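Local coordinates for RNA pseudouridylate synthase domain-containing protein 1 (Homo sapiens, PDB 5VBB) that probably binds RNA and converts selected uridines to pseudouridine as an RluA-type pseudouridine synthase, at residues Ser15-Val20 with Lys80-Ser85; Gly119-Glu124 with Thr129-Gly134; Arg172-Arg177 with Leu191-Val196. One frame throughout, in Å; residues are numbered along the deposited sequence.

Contact 1: residues Ser15-Val20 with Lys80-Ser85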
loop_
_atom_site.group_PDB
_atom_site.type_symbol
_atom_site.label_atom_id
_atom_site.label_comp_id
_atom_site.label_asym_id
_atom_site.label_seq_id
_atom_site.Cartn_x
_atom_site.Cartn_y
_atom_site.Cartn_z
ATOM N N SER A 15 13.042 -10.468 14.074
ATOM C CA SER A 15 13.422 -10.445 15.464
ATOM C C SER A 15 12.935 -11.750 16.112
ATOM O O SER A 15 12.412 -12.624 15.432
ATOM C CB SER A 15 12.814 -9.239 16.174
ATOM O OG SER A 15 11.425 -9.406 16.406
ATOM N N ARG A 16 13.080 -11.859 17.431
ATOM C CA ARG A 16 12.582 -13.006 18.189
ATOM C C ARG A 16 11.053 -13.068 18.146
ATOM O O ARG A 16 10.484 -14.150 18.096
ATOM C CB ARG A 16 13.020 -12.882 19.665
ATOM C CG ARG A 16 14.544 -12.991 19.873
ATOM C CD ARG A 16 15.032 -12.298 21.160
ATOM N NE ARG A 16 14.544 -12.948 22.379
ATOM C CZ ARG A 16 14.958 -14.132 22.829
ATOM N NH1 ARG A 16 15.901 -14.809 22.179
ATOM N NH2 ARG A 16 14.436 -14.648 23.935
ATOM N N ASP A 17 10.404 -11.898 18.132
ATOM C CA ASP A 17 8.959 -11.745 18.245
ATOM C C ASP A 17 8.220 -11.406 16.965
ATOM O O ASP A 17 7.018 -11.655 16.906
ATOM C CB ASP A 17 8.667 -10.618 19.248
ATOM C CG ASP A 17 8.927 -10.994 20.690
ATOM O OD1 ASP A 17 8.631 -12.142 21.063
ATOM O OD2 ASP A 17 9.388 -10.127 21.450
ATOM N N PHE A 18 8.877 -10.757 15.999
ATOM C CA PHE A 18 8.216 -10.331 14.785
ATOM C C PHE A 18 8.999 -10.665 13.559
ATOM O O PHE A 18 10.220 -10.700 13.566
ATOM C CB PHE A 18 7.977 -8.810 14.810
ATOM C CG PHE A 18 7.015 -8.388 15.882
ATOM C CD1 PHE A 18 5.655 -8.570 15.722
ATOM C CD2 PHE A 18 7.476 -7.853 17.075
ATOM C CE1 PHE A 18 4.763 -8.118 16.682
ATOM C CE2 PHE A 18 6.592 -7.464 18.063
ATOM C CZ PHE A 18 5.235 -7.578 17.853
ATOM N N LEU A 19 8.270 -10.794 12.472
ATOM C CA LEU A 19 8.792 -11.033 11.151
ATOM C C LEU A 19 8.017 -10.086 10.230
ATOM O O LEU A 19 6.803 -10.029 10.336
ATOM C CB LEU A 19 8.530 -12.500 10.795
ATOM C CG LEU A 19 8.761 -12.967 9.402
ATOM C CD1 LEU A 19 10.157 -12.654 8.954
ATOM C CD2 LEU A 19 8.540 -14.453 9.319
ATOM N N VAL A 20 8.704 -9.345 9.370
ATOM C CA VAL A 20 8.066 -8.464 8.369
ATOM C C VAL A 20 8.503 -8.961 7.015
ATOM O O VAL A 20 9.698 -8.999 6.718
ATOM C CB VAL A 20 8.338 -6.948 8.510
ATOM C CG1 VAL A 20 7.500 -6.129 7.522
ATOM C CG2 VAL A 20 8.105 -6.473 9.921
ATOM N N LYS A 80 2.025 -15.232 21.083
ATOM C CA LYS A 80 0.763 -14.674 21.583
ATOM C C LYS A 80 0.938 -13.307 22.244
ATOM O O LYS A 80 0.082 -12.450 22.063
ATOM C CB LYS A 80 0.084 -15.659 22.574
ATOM N N ALA A 81 2.042 -13.093 22.973
ATOM C CA ALA A 81 2.346 -11.804 23.605
ATOM C C ALA A 81 2.686 -10.749 22.543
ATOM O O ALA A 81 2.252 -9.599 22.646
ATOM C CB ALA A 81 3.516 -11.961 24.567
ATOM N N ALA A 82 3.442 -11.142 21.513
ATOM C CA ALA A 82 3.783 -10.236 20.393
ATOM C C ALA A 82 2.531 -9.853 19.581
ATOM O O ALA A 82 2.372 -8.692 19.188
ATOM C CB ALA A 82 4.809 -10.898 19.494
ATOM N N ALA A 83 1.628 -10.815 19.353
ATOM C CA ALA A 83 0.388 -10.545 18.631
ATOM C C ALA A 83 -0.479 -9.547 19.384
ATOM O O ALA A 83 -0.922 -8.562 18.792
ATOM C CB ALA A 83 -0.380 -11.830 18.395
ATOM N N GLY A 84 -0.683 -9.792 20.679
ATOM C CA GLY A 84 -1.480 -8.926 21.537
ATOM C C GLY A 84 -0.948 -7.509 21.589
ATOM O O GLY A 84 -1.721 -6.555 21.475
ATOM N N SER A 85 0.391 -7.371 21.667
ATOM C CA SER A 85 1.068 -6.062 21.657
ATOM C C SER A 85 0.792 -5.309 20.357
ATOM O O SER A 85 0.341 -4.156 20.387
ATOM C CB SER A 85 2.576 -6.231 21.861
#

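Contact 2: residues Gly119-Glu124 with Thr129-Gly134. With SO4 (sulfate ion), chain D.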
loop_
_atom_site.group_PDB
_atom_site.type_symbol
_atom_site.label_atom_id
_atom_site.label_comp_id
_atom_site.label_asym_id
_atom_site.label_seq_id
_atom_site.Cartn_x
_atom_site.Cartn_y
_atom_site.Cartn_z
ATOM N N GLY A 119 -17.347 5.056 1.667
ATOM C CA GLY A 119 -18.417 4.164 2.077
ATOM C C GLY A 119 -18.361 2.885 1.278
ATOM O O GLY A 119 -17.460 2.685 0.454
ATOM N N ARG A 120 -19.334 2.013 1.500
ATOM C CA ARG A 120 -19.414 0.750 0.779
ATOM C C ARG A 120 -20.476 0.898 -0.318
ATOM O O ARG A 120 -21.484 1.603 -0.175
ATOM C CB ARG A 120 -19.641 -0.424 1.741
ATOM C CG ARG A 120 -18.295 -0.864 2.319
ATOM C CD ARG A 120 -18.365 -1.676 3.595
ATOM N NE ARG A 120 -17.026 -2.084 4.039
ATOM C CZ ARG A 120 -16.319 -3.104 3.547
ATOM N NH1 ARG A 120 -16.810 -3.859 2.569
ATOM N NH2 ARG A 120 -15.112 -3.376 4.031
ATOM N N ASN A 121 -20.147 0.336 -1.474
ATOM C CA ASN A 121 -20.954 0.454 -2.659
ATOM C C ASN A 121 -22.113 -0.546 -2.576
ATOM O O ASN A 121 -21.881 -1.748 -2.434
ATOM C CB ASN A 121 -20.077 0.172 -3.887
ATOM C CG ASN A 121 -20.515 0.864 -5.134
ATOM O OD1 ASN A 121 -21.667 1.278 -5.274
ATOM N ND2 ASN A 121 -19.594 0.990 -6.077
ATOM N N SER A 122 -23.337 -0.032 -2.623
ATOM C CA SER A 122 -24.575 -0.820 -2.597
ATOM C C SER A 122 -25.079 -1.073 -4.028
ATOM O O SER A 122 -25.928 -1.943 -4.233
ATOM C CB SER A 122 -25.654 -0.059 -1.830
ATOM O OG SER A 122 -26.297 0.901 -2.657
ATOM N N THR A 123 -24.612 -0.276 -5.008
ATOM C CA THR A 123 -25.066 -0.441 -6.389
ATOM C C THR A 123 -24.374 -1.651 -7.002
ATOM O O THR A 123 -25.049 -2.617 -7.346
ATOM C CB THR A 123 -24.852 0.854 -7.217
ATOM N N GLU A 124 -23.039 -1.628 -7.091
ATOM C CA GLU A 124 -22.292 -2.706 -7.740
ATOM C C GLU A 124 -21.055 -3.053 -6.934
ATOM O O GLU A 124 -19.940 -3.116 -7.472
ATOM C CB GLU A 124 -21.952 -2.326 -9.197
ATOM C CG GLU A 124 -21.228 -1.006 -9.402
ATOM N N THR A 129 -16.012 -2.665 -4.537
ATOM C CA THR A 129 -16.447 -2.773 -3.149
ATOM C C THR A 129 -16.744 -1.422 -2.495
ATOM O O THR A 129 -17.825 -1.234 -1.933
ATOM C CB THR A 129 -15.366 -3.524 -2.315
ATOM O OG1 THR A 129 -14.974 -4.724 -3.003
ATOM C CG2 THR A 129 -15.860 -3.905 -0.922
ATOM N N MET A 130 -15.826 -0.475 -2.639
ATOM C CA MET A 130 -15.878 0.806 -1.959
ATOM C C MET A 130 -16.179 1.977 -2.893
ATOM O O MET A 130 -15.973 1.886 -4.100
ATOM C CB MET A 130 -14.519 1.021 -1.264
ATOM C CG MET A 130 -14.059 -0.166 -0.399
ATOM S SD MET A 130 -15.136 -0.681 0.961
ATOM C CE MET A 130 -14.923 0.694 2.086
ATOM N N CYS A 131 -16.650 3.092 -2.332
ATOM C CA CYS A 131 -16.977 4.296 -3.098
ATOM C C CYS A 131 -16.780 5.554 -2.283
ATOM O O CYS A 131 -16.767 5.513 -1.069
ATOM C CB CYS A 131 -18.420 4.226 -3.587
ATOM S SG CYS A 131 -19.622 3.973 -2.262
ATOM N N ILE A 132 -16.750 6.684 -2.978
ATOM C CA ILE A 132 -16.640 8.015 -2.378
ATOM C C ILE A 132 -18.022 8.474 -1.986
ATOM O O ILE A 132 -18.967 8.249 -2.750
ATOM C CB ILE A 132 -16.025 9.000 -3.423
ATOM C CG1 ILE A 132 -14.606 8.570 -3.781
ATOM C CG2 ILE A 132 -16.035 10.420 -2.936
ATOM C CD1 ILE A 132 -13.543 8.839 -2.655
ATOM N N GLU A 133 -18.133 9.217 -0.862
ATOM C CA GLU A 133 -19.403 9.800 -0.378
ATOM C C GLU A 133 -19.997 10.647 -1.486
ATOM O O GLU A 133 -19.247 11.258 -2.243
ATOM C CB GLU A 133 -19.151 10.698 0.852
ATOM C CG GLU A 133 -18.558 12.050 0.458
ATOM C CD GLU A 133 -18.077 12.963 1.553
ATOM O OE1 GLU A 133 -18.920 13.685 2.127
ATOM O OE2 GLU A 133 -16.843 13.090 1.703
ATOM N N GLY A 134 -21.312 10.642 -1.635
ATOM C CA GLY A 134 -21.940 11.405 -2.711
ATOM C C GLY A 134 -22.151 10.623 -4.005
ATOM O O GLY A 134 -23.073 10.951 -4.762
HETATM S S SO4 D . -14.249 0.031 6.123
HETATM O O1 SO4 D . -15.681 -0.224 6.000
HETATM O O2 SO4 D . -13.904 0.314 7.533
HETATM O O3 SO4 D . -13.846 1.129 5.231
HETATM O O4 SO4 D . -13.551 -1.147 5.701
HETATM O O HOH W 1 -19.742 -3.120 -1.444
#

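Contact 3: residues Arg172-Arg177 with Leu191-Val196. With SO4 (sulfate ion), chain D; SO4 (sulfate ion), chain C; SO4 (sulfate ion), chain B.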
loop_
_atom_site.group_PDB
_atom_site.type_symbol
_atom_site.label_atom_id
_atom_site.label_comp_id
_atom_site.label_asym_id
_atom_site.label_seq_id
_atom_site.Cartn_x
_atom_site.Cartn_y
_atom_site.Cartn_z
ATOM N N ARG A 172 -9.501 2.759 5.830
ATOM C CA ARG A 172 -10.692 2.291 5.093
ATOM C C ARG A 172 -10.299 1.189 4.133
ATOM O O ARG A 172 -9.193 1.206 3.638
ATOM C CB ARG A 172 -11.359 3.437 4.307
ATOM C CG ARG A 172 -11.681 4.689 5.098
ATOM C CD ARG A 172 -13.046 4.582 5.758
ATOM N NE ARG A 172 -13.049 3.518 6.771
ATOM C CZ ARG A 172 -12.528 3.606 7.993
ATOM N NH1 ARG A 172 -12.577 2.566 8.817
ATOM N NH2 ARG A 172 -11.959 4.739 8.407
ATOM N N THR A 173 -11.207 0.285 3.803
ATOM C CA THR A 173 -10.899 -0.777 2.832
ATOM C C THR A 173 -10.605 -0.144 1.472
ATOM O O THR A 173 -11.256 0.818 1.107
ATOM C CB THR A 173 -12.058 -1.780 2.779
ATOM O OG1 THR A 173 -12.094 -2.493 4.010
ATOM C CG2 THR A 173 -11.944 -2.759 1.587
ATOM N N HIS A 174 -9.553 -0.590 0.782
ATOM C CA HIS A 174 -9.131 -0.047 -0.528
ATOM C C HIS A 174 -8.974 1.494 -0.525
ATOM O O HIS A 174 -9.133 2.134 -1.564
ATOM C CB HIS A 174 -10.112 -0.453 -1.619
ATOM C CG HIS A 174 -10.369 -1.925 -1.723
ATOM N ND1 HIS A 174 -11.521 -2.398 -2.306
ATOM C CD2 HIS A 174 -9.626 -2.976 -1.313
ATOM C CE1 HIS A 174 -11.428 -3.721 -2.279
ATOM N NE2 HIS A 174 -10.319 -4.112 -1.668
ATOM N N GLN A 175 -8.682 2.087 0.633
ATOM C CA GLN A 175 -8.599 3.552 0.763
ATOM C C GLN A 175 -7.771 4.250 -0.275
ATOM O O GLN A 175 -8.227 5.205 -0.893
ATOM C CB GLN A 175 -8.005 3.928 2.103
ATOM C CG GLN A 175 -7.901 5.428 2.287
ATOM C CD GLN A 175 -7.806 5.874 3.712
ATOM O OE1 GLN A 175 -8.472 5.345 4.616
ATOM N NE2 GLN A 175 -6.977 6.862 3.961
ATOM N N LEU A 176 -6.536 3.808 -0.436
ATOM C CA LEU A 176 -5.596 4.491 -1.326
ATOM C C LEU A 176 -6.062 4.377 -2.762
ATOM O O LEU A 176 -6.009 5.345 -3.515
ATOM C CB LEU A 176 -4.197 3.855 -1.170
ATOM C CG LEU A 176 -3.667 3.871 0.251
ATOM C CD1 LEU A 176 -2.393 3.116 0.353
ATOM C CD2 LEU A 176 -3.508 5.284 0.761
ATOM N N ARG A 177 -6.579 3.206 -3.125
ATOM C CA ARG A 177 -7.041 2.997 -4.485
ATOM C C ARG A 177 -8.287 3.795 -4.774
ATOM O O ARG A 177 -8.438 4.330 -5.872
ATOM C CB ARG A 177 -7.322 1.518 -4.721
ATOM C CG ARG A 177 -6.066 0.662 -4.650
ATOM C CD ARG A 177 -6.414 -0.757 -4.281
ATOM N NE ARG A 177 -7.018 -1.427 -5.435
ATOM C CZ ARG A 177 -7.376 -2.704 -5.480
ATOM N NH1 ARG A 177 -7.229 -3.485 -4.417
ATOM N NH2 ARG A 177 -7.898 -3.210 -6.584
ATOM N N LEU A 191 -7.276 -3.171 -11.470
ATOM C CA LEU A 191 -8.359 -3.841 -12.190
ATOM C C LEU A 191 -9.736 -3.549 -11.635
ATOM O O LEU A 191 -10.705 -3.782 -12.330
ATOM C CB LEU A 191 -8.125 -5.356 -12.197
ATOM C CG LEU A 191 -6.832 -5.820 -12.868
ATOM C CD1 LEU A 191 -6.643 -7.309 -12.697
ATOM C CD2 LEU A 191 -6.814 -5.429 -14.326
ATOM N N THR A 192 -9.838 -3.045 -10.415
ATOM C CA THR A 192 -11.127 -2.739 -9.781
ATOM C C THR A 192 -11.478 -1.259 -9.884
ATOM O O THR A 192 -12.578 -0.919 -10.324
ATOM C CB THR A 192 -11.025 -3.194 -8.324
ATOM O OG1 THR A 192 -10.710 -4.571 -8.352
ATOM C CG2 THR A 192 -12.296 -2.986 -7.513
ATOM N N TYR A 193 -10.567 -0.379 -9.451
ATOM C CA TYR A 193 -10.863 1.068 -9.390
ATOM C C TYR A 193 -10.283 1.907 -10.553
ATOM O O TYR A 193 -10.506 3.116 -10.590
ATOM C CB TYR A 193 -10.385 1.644 -8.068
ATOM C CG TYR A 193 -11.119 1.017 -6.916
ATOM C CD1 TYR A 193 -12.433 1.369 -6.630
ATOM C CD2 TYR A 193 -10.535 0.015 -6.161
ATOM C CE1 TYR A 193 -13.144 0.743 -5.614
ATOM C CE2 TYR A 193 -11.234 -0.619 -5.137
ATOM C CZ TYR A 193 -12.530 -0.223 -4.838
ATOM O OH TYR A 193 -13.269 -0.885 -3.882
ATOM N N GLY A 194 -9.645 1.261 -11.528
ATOM C CA GLY A 194 -9.141 1.954 -12.707
ATOM C C GLY A 194 -10.282 2.246 -13.646
ATOM O O GLY A 194 -11.369 1.679 -13.506
ATOM N N GLU A 195 -10.042 3.093 -14.624
ATOM C CA GLU A 195 -11.060 3.429 -15.627
ATOM C C GLU A 195 -11.025 2.415 -16.746
ATOM O O GLU A 195 -9.991 1.803 -16.980
ATOM C CB GLU A 195 -10.811 4.839 -16.203
ATOM C CG GLU A 195 -11.009 5.958 -15.192
ATOM C CD GLU A 195 -12.456 6.214 -14.820
ATOM O OE1 GLU A 195 -13.148 6.913 -15.595
ATOM O OE2 GLU A 195 -12.903 5.712 -13.763
ATOM N N VAL A 196 -12.118 2.295 -17.493
ATOM C CA VAL A 196 -12.179 1.414 -18.677
ATOM C C VAL A 196 -11.144 1.898 -19.719
ATOM O O VAL A 196 -10.400 1.088 -20.257
ATOM C CB VAL A 196 -13.609 1.384 -19.272
ATOM C CG1 VAL A 196 -13.628 0.725 -20.657
ATOM C CG2 VAL A 196 -14.583 0.681 -18.325
HETATM S S SO4 D . -14.249 0.031 6.123
HETATM O O1 SO4 D . -15.681 -0.224 6.000
HETATM O O2 SO4 D . -13.904 0.314 7.533
HETATM O O3 SO4 D . -13.846 1.129 5.231
HETATM O O4 SO4 D . -13.551 -1.147 5.701
HETATM S S SO4 C . -9.729 4.182 11.128
HETATM O O1 SO4 C . -10.229 5.506 10.762
HETATM O O2 SO4 C . -10.683 3.552 12.003
HETATM O O3 SO4 C . -9.615 3.331 9.978
HETATM O O4 SO4 C . -8.424 4.303 11.761
HETATM S S SO4 B . -7.511 -7.057 -4.840
HETATM O O1 SO4 B . -8.388 -5.880 -4.939
HETATM O O2 SO4 B . -8.206 -8.062 -4.026
HETATM O O3 SO4 B . -7.193 -7.588 -6.148
HETATM O O4 SO4 B . -6.243 -6.678 -4.225
HETATM O O HOH W 2 -8.285 -5.943 -8.302
#

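Contact 1: residues Ser15-Val20 with Lys80-Ser85
Where D17 passes A82, the backbones come within 5.8 Å, CA to CA, and the turn leading into strand 18-23 lies against the first turn of helix 80-91. This is helix-on-sheet packing in the pseudouridine synthase fold: the helix follows strand 73-77 after a short link, that strand pairs antiparallel with strand 18-23, and A82 and A83 both touch A77 on it. The tight turn before F18 is shaped by S15, whose OG accepts from the backbone N of D17 and of F18, an ST turn and an ST motif sharing one hydroxyl; the F18 bond is the straighter, at 155°. S15 OG is also hydrogen-bonded to E220.

A82 carries the helix side of the contact. Its methyl CB lies 3.5 Å from the carbonyl O of D17 and 3.9 Å from D17 CB, and it also sits over one face of the F18 ring, a CH-pi contact 4.1 Å from the centroid. With CG beside the backbone N (chi1 -65°), the F18 ring reaches in beneath the helix, where C75, A77 and V222 also touch it. Replacing F18 with an alanine would probably open a gap beneath the helix and leave the A82 methyl without its aromatic floor. D17 turns its carboxylate to N79, whose ND2 bonds OD1, while N79 OD1 accepts from the backbone N of A82; one asparagine thus ties both segments together. At the far end of the ring, F18 CZ lies 3.7 Å from A82 CB and 3.3 Å from A82 O.

Contact 2: residues Gly119-Glu124 with Thr129-Gly134
R120 pairs with M130 as a non-hydrogen-bonded pair in the antiparallel hairpin of strands 118-121 and 130-132, their CA atoms 4.5 Å apart. G119 and C131 form the adjoining hydrogen-bonded pair, each N-H meeting the other's carbonyl, and beyond R120 the N121 N-H reaches T129 O in a nearly straight bond (170°). Water 1 donates to both T129 O and N121 O, bridging the strands where they part.

The R120 side chain leaves the hairpin from a CB near T129 O. Its CG packs 3.4 Å from M130 SD, and CD carries the chain, extended from CG to NE, onward toward a bound sulfate. NE donates to sulfate O1 at 3.0 Å, with the oxygen in the guanidinium plane. CZ lies beneath the M130 sulfur, which sits 3.7 Å above that plane and over its centre. NH1 turns back to T129 CG2, and NH2 donates to sulfate O4 at 3.2 Å. The thioether therefore covers one face of the guanidinium while two of its N-H groups grip the anion. M130 folds back at chi2 and chi3 (-59° and -71°), which brings SD over R120 and puts CE 3.4 Å from sulfate O3.

The sulfate, most likely a crystallisation additive, is also held by R172, T173 and K142; such a basic pocket is consistent with a site for RNA phosphate. The C131-C138 disulfide ties strand 130-132 to strand 138-142 across the central strand 118-121, while M130 and I132 pack this small three-stranded sheet against helix 175-182.

Contact 3: residues Arg172-Arg177 with Leu191-Val196
The hydroxyl of Y193 meets H174 ND1 at 2.8 Å, lying in the plane of the imidazole at its edge. The two side chains cross at about a right angle, and their ring planes are inclined by 65°. R177 also crosses Y193: its CB lies 3.8 Å from Y193 CD2, and its guanidinium stands almost perpendicular to the phenol, 86° between planes, with Y193 CE2 over one face. At the tip, R177 NH2 passes 3.6 Å from T192 CB, while NH1 donates to O1 of the chain B sulfate at 2.7 Å. Water 2 links R177 NH2 and T192 OG1 to the same sulfate.

This is the active-site region of the RluA-type fold. R177 forms salt bridges through NH1 with D67, probably the catalytic aspartate as in related enzymes, and through NH2 with D190; NH1 thus meets both D67 and the sulfate. D190 also accepts from the backbone N-H groups of T192 and Y193, fixing the loop that presents them.

Farther out, H174, the N-cap residue of helix 175-182, is the third residue of a type II turn from R172 to Q175; T173 CG2 covers one face of its ring. H174 CG stands beside the backbone N (chi1 -54°), which turns the imidazole toward the Y193 ring. The R172 chain, bent at chi2 and chi3, spans two other sulfates: NH1 bonds O2 of chain D (2.9 Å), shared with R120, and NH2 bonds O1 of chain C (3.0 Å).

Overall arrangement
Contacts 2 and 3 adjoin, their centres about 11 Å apart, whereas contact 1 lies more than 30 Å, centre to centre, from either. Contact 1 is small, mostly buried and apolar across its interface, a helix seated on a four-stranded sheet far from the region of the probable active-site aspartate. Contacts 2 and 3 are partly buried and rich in polar groups, and both involve helix 175-182: contact 3 includes its first turn, and the hairpin of contact 2 packs on it. The Y193 hydroxyl joins them by a probable bond to M130 N, 2.9 Å away, and arginines of both hold one sulfate. Backbone pairing dominates contact 2, side-chain and anion bonds contact 3.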